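Local coordinates for protein putative prolyl-tRNA synthetase (Leishmania major, PDB 5XIL) that probably attaches L-proline to tRNA(Pro) at the expense of ATP, this chain comprising its class II catalytic core, anticodon-binding and C-terminal domains, at residues R244-D247 / Q253-I256; C163-A168 / A172-E177; E320-E325 / V381-Q386; V352-E357 / A392-D397. One frame throughout, in Å; residues are numbered along the deposited sequence.

Contacts 1 and 2 belong to the class II catalytic core, contacts 3 and 4 to the anticodon-binding part, and contacts 1 and 3 have centres about 62 Å apart. Contact 1 is a hairpin at the surface, zipped by backbone bonds; contact 2, partly buried, sets a carboxylate against an indole and touches contact 1 where Phe245 meets Ala166. Strands 156-165 and 253-265, used by contacts 2 and 1, are neighbours in the sheet. Contact 3 repeats the tryptophan-glutamate bond of contact 2, but between a helix and a turn, with a water beside it. Contact 4, buried and purely apolar across its interface, uses the same sheet as contact 3; their centres lie about 12 Å apart.

Contact 1: residues R244-D247 / Q253-I256; sequences RFQD and QTLI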
# COMPACT_ATOMS: atom_id res chain seq x y z
N ARG A 244 23.10 -21.94 -1.19
CA ARG A 244 23.93 -22.71 -0.29
C ARG A 244 24.71 -21.77 0.60
O ARG A 244 24.95 -20.66 0.22
CB ARG A 244 24.92 -23.54 -1.12
CG ARG A 244 25.53 -22.69 -2.26
CD ARG A 244 26.59 -23.41 -3.08
NE ARG A 244 27.73 -23.70 -2.21
CZ ARG A 244 28.86 -24.27 -2.59
NH1 ARG A 244 29.06 -24.62 -3.85
NH2 ARG A 244 29.81 -24.48 -1.69
N PHE A 245 25.11 -22.26 1.76
CA PHE A 245 26.06 -21.56 2.58
C PHE A 245 26.88 -22.58 3.40
O PHE A 245 26.42 -23.68 3.69
CB PHE A 245 25.32 -20.56 3.51
CG PHE A 245 24.39 -21.23 4.48
CD1 PHE A 245 23.14 -21.70 4.05
CD2 PHE A 245 24.75 -21.41 5.81
CE1 PHE A 245 22.31 -22.35 4.95
CE2 PHE A 245 23.91 -22.05 6.70
CZ PHE A 245 22.69 -22.55 6.25
N GLN A 246 28.08 -22.18 3.79
CA GLN A 246 28.90 -23.06 4.65
C GLN A 246 28.34 -23.10 6.04
O GLN A 246 27.89 -22.07 6.60
CB GLN A 246 30.37 -22.56 4.71
CG GLN A 246 31.11 -22.63 3.37
CD GLN A 246 31.00 -24.00 2.74
OE1 GLN A 246 30.11 -24.23 1.93
NE2 GLN A 246 31.85 -24.94 3.16
N ASP A 247 28.34 -24.29 6.62
CA ASP A 247 27.88 -24.47 7.95
C ASP A 247 28.80 -23.66 8.87
O ASP A 247 30.00 -23.87 8.84
CB ASP A 247 27.98 -25.92 8.31
CG ASP A 247 27.59 -26.19 9.72
OD1 ASP A 247 27.54 -25.27 10.54
OD2 ASP A 247 27.34 -27.36 9.98
N GLN A 253 31.45 -28.34 5.33
CA GLN A 253 30.09 -28.75 4.94
C GLN A 253 29.30 -27.52 4.39
O GLN A 253 29.34 -26.41 4.95
CB GLN A 253 29.35 -29.29 6.16
CG GLN A 253 29.93 -30.56 6.74
CD GLN A 253 29.93 -31.72 5.75
OE1 GLN A 253 29.07 -31.85 4.83
NE2 GLN A 253 30.90 -32.60 5.93
N THR A 254 28.55 -27.79 3.34
CA THR A 254 27.65 -26.81 2.71
C THR A 254 26.23 -27.19 3.07
O THR A 254 25.89 -28.37 3.10
CB THR A 254 27.84 -26.88 1.21
OG1 THR A 254 29.23 -26.64 0.93
CG2 THR A 254 27.09 -25.80 0.54
N LEU A 255 25.44 -26.20 3.46
CA LEU A 255 24.04 -26.41 3.87
C LEU A 255 23.15 -25.70 2.86
O LEU A 255 23.59 -24.75 2.17
CB LEU A 255 23.76 -25.84 5.25
CG LEU A 255 24.55 -26.51 6.39
CD1 LEU A 255 24.19 -25.89 7.73
CD2 LEU A 255 24.33 -28.01 6.41
N ILE A 256 21.90 -26.16 2.80
CA ILE A 256 20.89 -25.51 1.97
C ILE A 256 19.81 -24.89 2.84
O ILE A 256 19.32 -25.49 3.79
CB ILE A 256 20.27 -26.52 1.02
CG1 ILE A 256 21.40 -27.16 0.19
CG2 ILE A 256 19.28 -25.84 0.07
CD1 ILE A 256 20.95 -28.15 -0.90
O HOH W 1 31.62 -28.03 1.74
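Leu255 CB lies over one face of the Phe245 ring, 4.0 Å from its centroid and offset toward the rim in a CH-pi contact, with CB 3.6 Å from Phe245 CZ. With chi1 at 63°, the Phe245 ring is tucked between its own N and C, which turns it back over the partner strand. On the opposite sheet face the Arg244 guanidinium meets Gln246 OE1 at its edge, in plane, while Thr254 CG2 comes within 3.5 Å of Arg244 NE. Thr254 OG1 donates to Gln246 OE1 at 2.8 Å, in the carbonyl plane and on a lone pair; a water gives OG1 a hydrogen in turn. Gln246 NE2 bonds Asn251 O in the connection. Between the two faces the backbones pair: Phe245 N to Leu255 O at 2.9 Å, Leu255 N to Phe245 O at 2.7 Å, and Asp247 N to Gln253 O at 2.9 Å. Asp247 OD1 takes Glu249 N, inside the turn. This is an antiparallel beta hairpin at the surface: strand 245-247 lies along the start of strand 253-265, which runs on between strands 156-165 and 223-234, while Phe245 packs on His126 and Leu129.

Contact 2: residues C163-A168 / A172-E177; sequences CAWAKA and AKEVLE
Trp165 and Glu174 join the end of one strand to the helix that follows it, in the class II catalytic core: strand 156-165, the second strand of the motif 2 pair, turns through Ala166 and Lys167, the N-cap residue, into helix 168-189. Trp165 NE1 donates to Glu174 OE1 at 2.7 Å, with 157° at the hydrogen. The acceptor sits exactly in the indole plane, at the ring's edge, yet the N-H comes down on OE1 from above the carboxylate, 57° out of its plane. Ring and carboxylate are steeply turned against each other, and Glu174 CD lies only 3.6 Å from Trp165 CZ2. Glu174 reaches this spot fully stretched, CG anti to its N (chi1 -172°) and the rest of the chain extended. The same OE1 presses on Cys163 CB at 3.1 Å, a tight approach from the strand side. Since Glu174 is buried, its oxygens need partners, and each has one beyond the two segments: OE1 also accepts from Asn260 ND2, and OE2 forms a salt bridge with Arg132 NH2, which would tend to favour the charged carboxylate. Near the helix start, Ala172 N bonds Ala168 O at 3.0 Å, an ordinary helical bond. Out on the helix surface Lys173 NZ pairs with Glu177 OE2 at 2.6 Å. Through Arg132 and Asn260 the glutamate reaches both strands flanking 156-165, so one carboxylate ties the helix to the antiparallel sheet typical of class II synthetases.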
# COMPACT_ATOMS: atom_id res chain seq x y z
N CYS A 163 10.62 -16.64 1.79
CA CYS A 163 11.63 -16.59 2.83
C CYS A 163 12.57 -17.81 2.75
O CYS A 163 12.20 -18.88 2.30
CB CYS A 163 10.94 -16.53 4.21
SG CYS A 163 9.81 -15.05 4.33
N ALA A 164 13.78 -17.62 3.28
CA ALA A 164 14.82 -18.64 3.35
C ALA A 164 15.46 -18.50 4.70
O ALA A 164 15.90 -17.38 5.07
CB ALA A 164 15.85 -18.38 2.27
N TRP A 165 15.55 -19.59 5.43
CA TRP A 165 16.06 -19.61 6.78
C TRP A 165 17.23 -20.64 6.86
O TRP A 165 17.25 -21.58 6.13
CB TRP A 165 14.98 -20.09 7.75
CG TRP A 165 13.79 -19.21 7.86
CD1 TRP A 165 12.70 -19.17 7.03
CD2 TRP A 165 13.58 -18.23 8.87
NE1 TRP A 165 11.82 -18.19 7.49
CE2 TRP A 165 12.33 -17.61 8.61
CE3 TRP A 165 14.31 -17.83 9.99
CZ2 TRP A 165 11.79 -16.61 9.46
CZ3 TRP A 165 13.81 -16.80 10.79
CH2 TRP A 165 12.56 -16.20 10.51
N ALA A 166 18.07 -20.49 7.87
CA ALA A 166 19.13 -21.46 8.21
C ALA A 166 18.63 -22.82 8.70
O ALA A 166 19.16 -23.84 8.27
CB ALA A 166 20.14 -20.83 9.21
N LYS A 167 17.61 -22.82 9.57
CA LYS A 167 17.06 -24.04 10.17
C LYS A 167 15.63 -24.36 9.73
O LYS A 167 14.81 -23.48 9.55
CB LYS A 167 17.05 -24.00 11.71
CG LYS A 167 18.39 -23.78 12.38
CD LYS A 167 18.47 -24.43 13.77
CE LYS A 167 17.30 -24.09 14.69
NZ LYS A 167 17.33 -22.67 15.14
N ALA A 168 15.32 -25.64 9.70
CA ALA A 168 13.98 -26.12 9.36
C ALA A 168 12.92 -25.63 10.32
O ALA A 168 11.82 -25.30 9.92
CB ALA A 168 13.97 -27.64 9.37
N ALA A 172 9.37 -23.67 9.32
CA ALA A 172 8.08 -24.26 9.69
C ALA A 172 7.28 -23.37 10.58
O ALA A 172 6.03 -23.28 10.43
CB ALA A 172 8.23 -25.61 10.37
N LYS A 173 7.95 -22.70 11.50
CA LYS A 173 7.26 -21.82 12.42
C LYS A 173 6.67 -20.61 11.67
O LYS A 173 5.53 -20.28 11.91
CB LYS A 173 8.19 -21.37 13.54
CG LYS A 173 7.71 -20.21 14.41
CD LYS A 173 8.71 -20.06 15.57
CE LYS A 173 8.33 -18.99 16.58
NZ LYS A 173 8.25 -17.70 15.83
N GLU A 174 7.40 -20.06 10.72
CA GLU A 174 6.92 -18.88 9.97
C GLU A 174 5.74 -19.25 9.06
O GLU A 174 4.83 -18.45 8.85
CB GLU A 174 8.03 -18.28 9.16
CG GLU A 174 7.64 -16.94 8.53
CD GLU A 174 8.73 -16.34 7.67
OE1 GLU A 174 9.39 -17.08 6.85
OE2 GLU A 174 8.90 -15.12 7.77
N VAL A 175 5.83 -20.44 8.47
CA VAL A 175 4.75 -20.97 7.64
C VAL A 175 3.40 -20.84 8.34
O VAL A 175 2.42 -20.35 7.76
CB VAL A 175 5.02 -22.43 7.26
CG1 VAL A 175 3.75 -23.09 6.76
CG2 VAL A 175 6.07 -22.51 6.15
N LEU A 176 3.35 -21.23 9.61
CA LEU A 176 2.13 -21.17 10.39
C LEU A 176 1.82 -19.78 10.93
O LEU A 176 0.66 -19.46 11.11
CB LEU A 176 2.15 -22.18 11.52
CG LEU A 176 2.22 -23.66 11.15
CD1 LEU A 176 2.48 -24.58 12.34
CD2 LEU A 176 0.91 -24.05 10.51
N GLU A 177 2.82 -18.97 11.19
CA GLU A 177 2.60 -17.58 11.55
C GLU A 177 1.88 -16.85 10.43
O GLU A 177 0.92 -16.08 10.69
CB GLU A 177 3.86 -16.85 11.94
CG GLU A 177 4.36 -17.25 13.35
CD GLU A 177 5.80 -16.81 13.61
OE1 GLU A 177 6.62 -16.62 12.69
OE2 GLU A 177 6.15 -16.68 14.79

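Contact 3: residues E320-E325 / V381-Q386; sequences ESELCE and VAWDAQ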
# COMPACT_ATOMS: atom_id res chain seq x y z
N GLU A 320 -23.02 13.73 10.26
CA GLU A 320 -21.91 13.21 9.48
C GLU A 320 -20.60 13.65 10.10
O GLU A 320 -19.66 12.85 10.29
CB GLU A 320 -21.99 13.69 8.06
CG GLU A 320 -20.85 13.14 7.21
CD GLU A 320 -20.85 13.66 5.79
OE1 GLU A 320 -21.86 14.12 5.21
OE2 GLU A 320 -19.78 13.59 5.23
N SER A 321 -20.54 14.94 10.42
CA SER A 321 -19.32 15.51 10.94
C SER A 321 -18.97 14.94 12.28
O SER A 321 -17.81 14.66 12.55
CB SER A 321 -19.39 17.05 10.92
OG SER A 321 -18.19 17.47 11.57
N GLU A 322 -19.96 14.77 13.15
CA GLU A 322 -19.75 14.28 14.50
C GLU A 322 -19.30 12.81 14.43
O GLU A 322 -18.39 12.36 15.15
CB GLU A 322 -21.06 14.33 15.29
CG GLU A 322 -21.49 15.77 15.61
CD GLU A 322 -22.87 15.89 16.26
OE1 GLU A 322 -23.49 14.87 16.62
OE2 GLU A 322 -23.37 17.06 16.40
N LEU A 323 -19.95 12.05 13.56
CA LEU A 323 -19.51 10.62 13.48
C LEU A 323 -18.07 10.47 12.98
O LEU A 323 -17.26 9.68 13.53
CB LEU A 323 -20.49 9.83 12.67
CG LEU A 323 -21.91 9.68 13.20
CD1 LEU A 323 -22.76 8.95 12.20
CD2 LEU A 323 -21.94 8.91 14.48
N CYS A 324 -17.72 11.25 11.99
CA CYS A 324 -16.38 11.12 11.36
C CYS A 324 -15.29 11.57 12.33
O CYS A 324 -14.23 10.94 12.47
CB CYS A 324 -16.35 11.89 10.02
SG CYS A 324 -17.33 11.27 8.65
N GLU A 325 -15.61 12.58 13.14
CA GLU A 325 -14.72 13.04 14.18
C GLU A 325 -14.49 11.98 15.22
O GLU A 325 -13.42 11.90 15.77
CB GLU A 325 -15.24 14.35 14.86
CG GLU A 325 -14.24 14.99 15.80
CD GLU A 325 -13.00 15.57 15.08
OE1 GLU A 325 -13.05 15.86 13.86
OE2 GLU A 325 -11.96 15.75 15.77
N VAL A 381 -31.05 5.29 18.40
CA VAL A 381 -29.82 5.66 19.05
C VAL A 381 -29.87 7.13 19.42
O VAL A 381 -30.08 7.99 18.57
CB VAL A 381 -28.60 5.40 18.15
CG1 VAL A 381 -27.34 5.92 18.82
CG2 VAL A 381 -28.50 3.92 17.84
N ALA A 382 -29.61 7.43 20.69
CA ALA A 382 -29.65 8.83 21.20
C ALA A 382 -28.64 9.70 20.47
O ALA A 382 -27.47 9.26 20.21
CB ALA A 382 -29.37 8.84 22.71
N TRP A 383 -29.05 10.92 20.12
CA TRP A 383 -28.19 11.84 19.46
C TRP A 383 -27.69 12.86 20.44
O TRP A 383 -28.44 13.78 20.83
CB TRP A 383 -28.90 12.48 18.31
CG TRP A 383 -28.02 13.32 17.45
CD1 TRP A 383 -26.67 13.48 17.54
CD2 TRP A 383 -28.43 14.08 16.34
NE1 TRP A 383 -26.23 14.33 16.58
CE2 TRP A 383 -27.29 14.67 15.79
CE3 TRP A 383 -29.66 14.31 15.75
CZ2 TRP A 383 -27.34 15.55 14.71
CZ3 TRP A 383 -29.72 15.11 14.65
CH2 TRP A 383 -28.56 15.75 14.15
N ASP A 384 -26.45 12.66 20.84
CA ASP A 384 -25.79 13.41 21.91
C ASP A 384 -24.29 13.15 21.82
O ASP A 384 -23.80 12.63 20.79
CB ASP A 384 -26.41 13.05 23.29
CG ASP A 384 -26.33 11.54 23.61
OD1 ASP A 384 -25.33 10.85 23.27
OD2 ASP A 384 -27.27 11.07 24.22
N ALA A 385 -23.54 13.54 22.86
CA ALA A 385 -22.09 13.38 22.94
C ALA A 385 -21.59 11.91 22.78
O ALA A 385 -20.43 11.67 22.46
CB ALA A 385 -21.56 13.95 24.26
N GLN A 386 -22.46 10.98 23.09
CA GLN A 386 -22.10 9.56 23.10
C GLN A 386 -22.38 8.87 21.77
O GLN A 386 -22.02 7.69 21.61
CB GLN A 386 -22.90 8.81 24.15
CG GLN A 386 -22.32 8.94 25.53
CD GLN A 386 -22.61 10.31 26.13
OE1 GLN A 386 -23.77 10.77 26.13
NE2 GLN A 386 -21.59 10.95 26.64
O HOH W 2 -22.62 13.20 18.19
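Glu322 and Trp383 meet through a single hydrogen bond, and their side-chain conformations put it there. Glu322 leaves the helix with CG beside its own N (chi1 -70°) and then runs extended, so the carboxylate stands well off the helix surface. Trp383 starts the other way, CG anti to N (chi1 -172°), and its chi2 of 5° almost eclipses CD1 with CA. That unusual turn of the indole brings the N-H edge round to the helix. Trp383 NE1 donates to Glu322 OE1 at 2.8 Å, nearly straight; OE1 lies in the ring plane and is approached on its syn side, somewhat out of the carboxylate plane. The two side chains cross at about a right angle. A water gives a second hydrogen to Glu322 OE1 and another to Asp384 O, 2.9 Å from the water, so the glutamate also reaches the backbone of the turn. The Asp384 side chain leaves the backbone away from the helix, and its OD1 accepts from Gln386 N at 2.9 Å, a capping bond just before helix 387-412. Arg366 sits on the indole in a cation-pi contact. The Glu322-Trp383 bond and the water join the last turn of helix 306-325 to the segment leaving edge strand 378-382; the ring lies among Ser315, Arg318 and Leu319 of that helix and Leu368 of the adjacent strand 367-372.

Contact 4: residues V352-E357 / A392-D397; sequences VPLRVE and AALLED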
# COMPACT_ATOMS: atom_id res chain seq x y z
N VAL A 352 -24.13 -1.13 2.85
CA VAL A 352 -23.68 -0.24 3.89
C VAL A 352 -24.14 -0.80 5.21
O VAL A 352 -25.27 -1.15 5.28
CB VAL A 352 -24.26 1.17 3.82
CG1 VAL A 352 -23.55 2.01 4.89
CG2 VAL A 352 -24.03 1.73 2.47
N PRO A 353 -23.26 -1.01 6.17
CA PRO A 353 -23.66 -1.67 7.40
C PRO A 353 -24.87 -1.03 8.16
O PRO A 353 -25.73 -1.76 8.70
CB PRO A 353 -22.40 -1.58 8.23
CG PRO A 353 -21.28 -1.71 7.28
CD PRO A 353 -21.79 -1.02 6.04
N LEU A 354 -24.90 0.31 8.22
CA LEU A 354 -25.93 1.01 9.02
C LEU A 354 -26.51 2.12 8.20
O LEU A 354 -25.78 2.85 7.47
CB LEU A 354 -25.34 1.59 10.28
CG LEU A 354 -24.79 0.67 11.35
CD1 LEU A 354 -24.14 1.41 12.48
CD2 LEU A 354 -25.85 -0.31 11.79
N ARG A 355 -27.82 2.28 8.27
CA ARG A 355 -28.46 3.38 7.67
C ARG A 355 -29.17 4.21 8.78
O ARG A 355 -29.85 3.63 9.61
CB ARG A 355 -29.51 2.95 6.70
CG ARG A 355 -30.40 4.13 6.25
CD ARG A 355 -31.45 3.72 5.25
NE ARG A 355 -32.55 2.92 5.78
CZ ARG A 355 -32.91 1.73 5.32
NH1 ARG A 355 -32.19 1.11 4.37
NH2 ARG A 355 -33.96 1.11 5.85
N VAL A 356 -28.95 5.51 8.78
CA VAL A 356 -29.58 6.46 9.71
C VAL A 356 -30.60 7.21 8.89
O VAL A 356 -30.26 7.81 7.90
CB VAL A 356 -28.59 7.46 10.36
CG1 VAL A 356 -29.41 8.55 11.11
CG2 VAL A 356 -27.63 6.83 11.29
N GLU A 357 -31.86 7.14 9.30
CA GLU A 357 -32.96 7.82 8.68
C GLU A 357 -33.28 9.00 9.61
O GLU A 357 -33.58 8.77 10.78
CB GLU A 357 -34.15 6.87 8.58
CG GLU A 357 -33.83 5.51 7.96
CD GLU A 357 -34.92 4.45 8.08
OE1 GLU A 357 -36.06 4.79 8.50
OE2 GLU A 357 -34.65 3.26 7.74
N ALA A 392 -20.05 3.34 16.83
CA ALA A 392 -18.87 2.51 16.65
C ALA A 392 -19.07 1.20 17.36
O ALA A 392 -18.65 0.12 16.84
CB ALA A 392 -17.64 3.22 17.15
N ALA A 393 -19.72 1.20 18.53
CA ALA A 393 -19.97 -0.08 19.18
C ALA A 393 -20.97 -0.93 18.43
O ALA A 393 -20.83 -2.17 18.37
CB ALA A 393 -20.36 0.03 20.66
N LEU A 394 -22.00 -0.32 17.89
CA LEU A 394 -22.93 -1.05 17.09
C LEU A 394 -22.25 -1.69 15.82
O LEU A 394 -22.60 -2.83 15.45
CB LEU A 394 -24.03 -0.16 16.61
CG LEU A 394 -25.10 -0.76 15.77
CD1 LEU A 394 -25.62 -2.08 16.31
CD2 LEU A 394 -26.22 0.29 15.67
N LEU A 395 -21.35 -0.94 15.22
CA LEU A 395 -20.53 -1.53 14.11
C LEU A 395 -19.67 -2.71 14.58
O LEU A 395 -19.47 -3.68 13.84
CB LEU A 395 -19.68 -0.47 13.46
CG LEU A 395 -20.45 0.53 12.64
CD1 LEU A 395 -19.49 1.72 12.40
CD2 LEU A 395 -21.04 -0.04 11.33
N GLU A 396 -19.19 -2.73 15.81
CA GLU A 396 -18.44 -3.89 16.26
C GLU A 396 -19.36 -5.04 16.50
O GLU A 396 -18.99 -6.19 16.25
CB GLU A 396 -17.59 -3.55 17.52
CG GLU A 396 -16.35 -2.78 17.16
CD GLU A 396 -15.34 -3.65 16.38
OE1 GLU A 396 -14.65 -4.48 16.99
OE2 GLU A 396 -15.22 -3.52 15.15
N ASP A 397 -20.58 -4.78 17.00
CA ASP A 397 -21.56 -5.85 17.13
C ASP A 397 -21.97 -6.42 15.78
O ASP A 397 -22.14 -7.65 15.64
CB ASP A 397 -22.80 -5.38 17.91
CG ASP A 397 -23.79 -6.47 18.05
OD1 ASP A 397 -23.51 -7.49 18.74
OD2 ASP A 397 -24.82 -6.35 17.39
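Glu357 OE2, on the strand whose Leu354 packs against Leu394 and Leu395, is gripped twice by Arg355. NE and NH2 both donate to that one oxygen at 2.9 Å, side-on, with OE2 lying in the guanidinium plane and the two nitrogens coming from the same face of the carboxylate. The other oxygen, Glu357 OE1, has a salt bridge to Arg378, and Arg355 makes a cation-pi contact with Phe344 of helix 340-350. Two residues on one strand thus pair their charges within the strand, and neither touches residues 392-397. Leu354, just before Arg355 and turned to the opposite side of the strand, carries most of the contact. Its CG lies beside the backbone N (chi1 -65°) and its two methyls part to meet successive helix residues: Leu354 CD1 comes 3.6 Å from Leu395 CD2, and Leu354 CD2 comes 3.9 Å from Leu394 CD2. Leu394 has CG anti to N (chi1 -179°), which swings it out over the strand. Leu395 starts off to one side, but its CD2 bends back far enough to touch Pro353 CB as well, at 3.7 Å. The strand is central in the five-stranded mixed sheet of the anticodon-binding domain, hydrogen-bonded on one side to strand 293-297 and on the other to strand 367-372, while Pro286 covers both Pro353 and Leu395. With no hydrogen bond crossing this interface, helix and strand are joined here by buried aliphatic contacts, whose grip depends on shape and exclusion of water and not on direction.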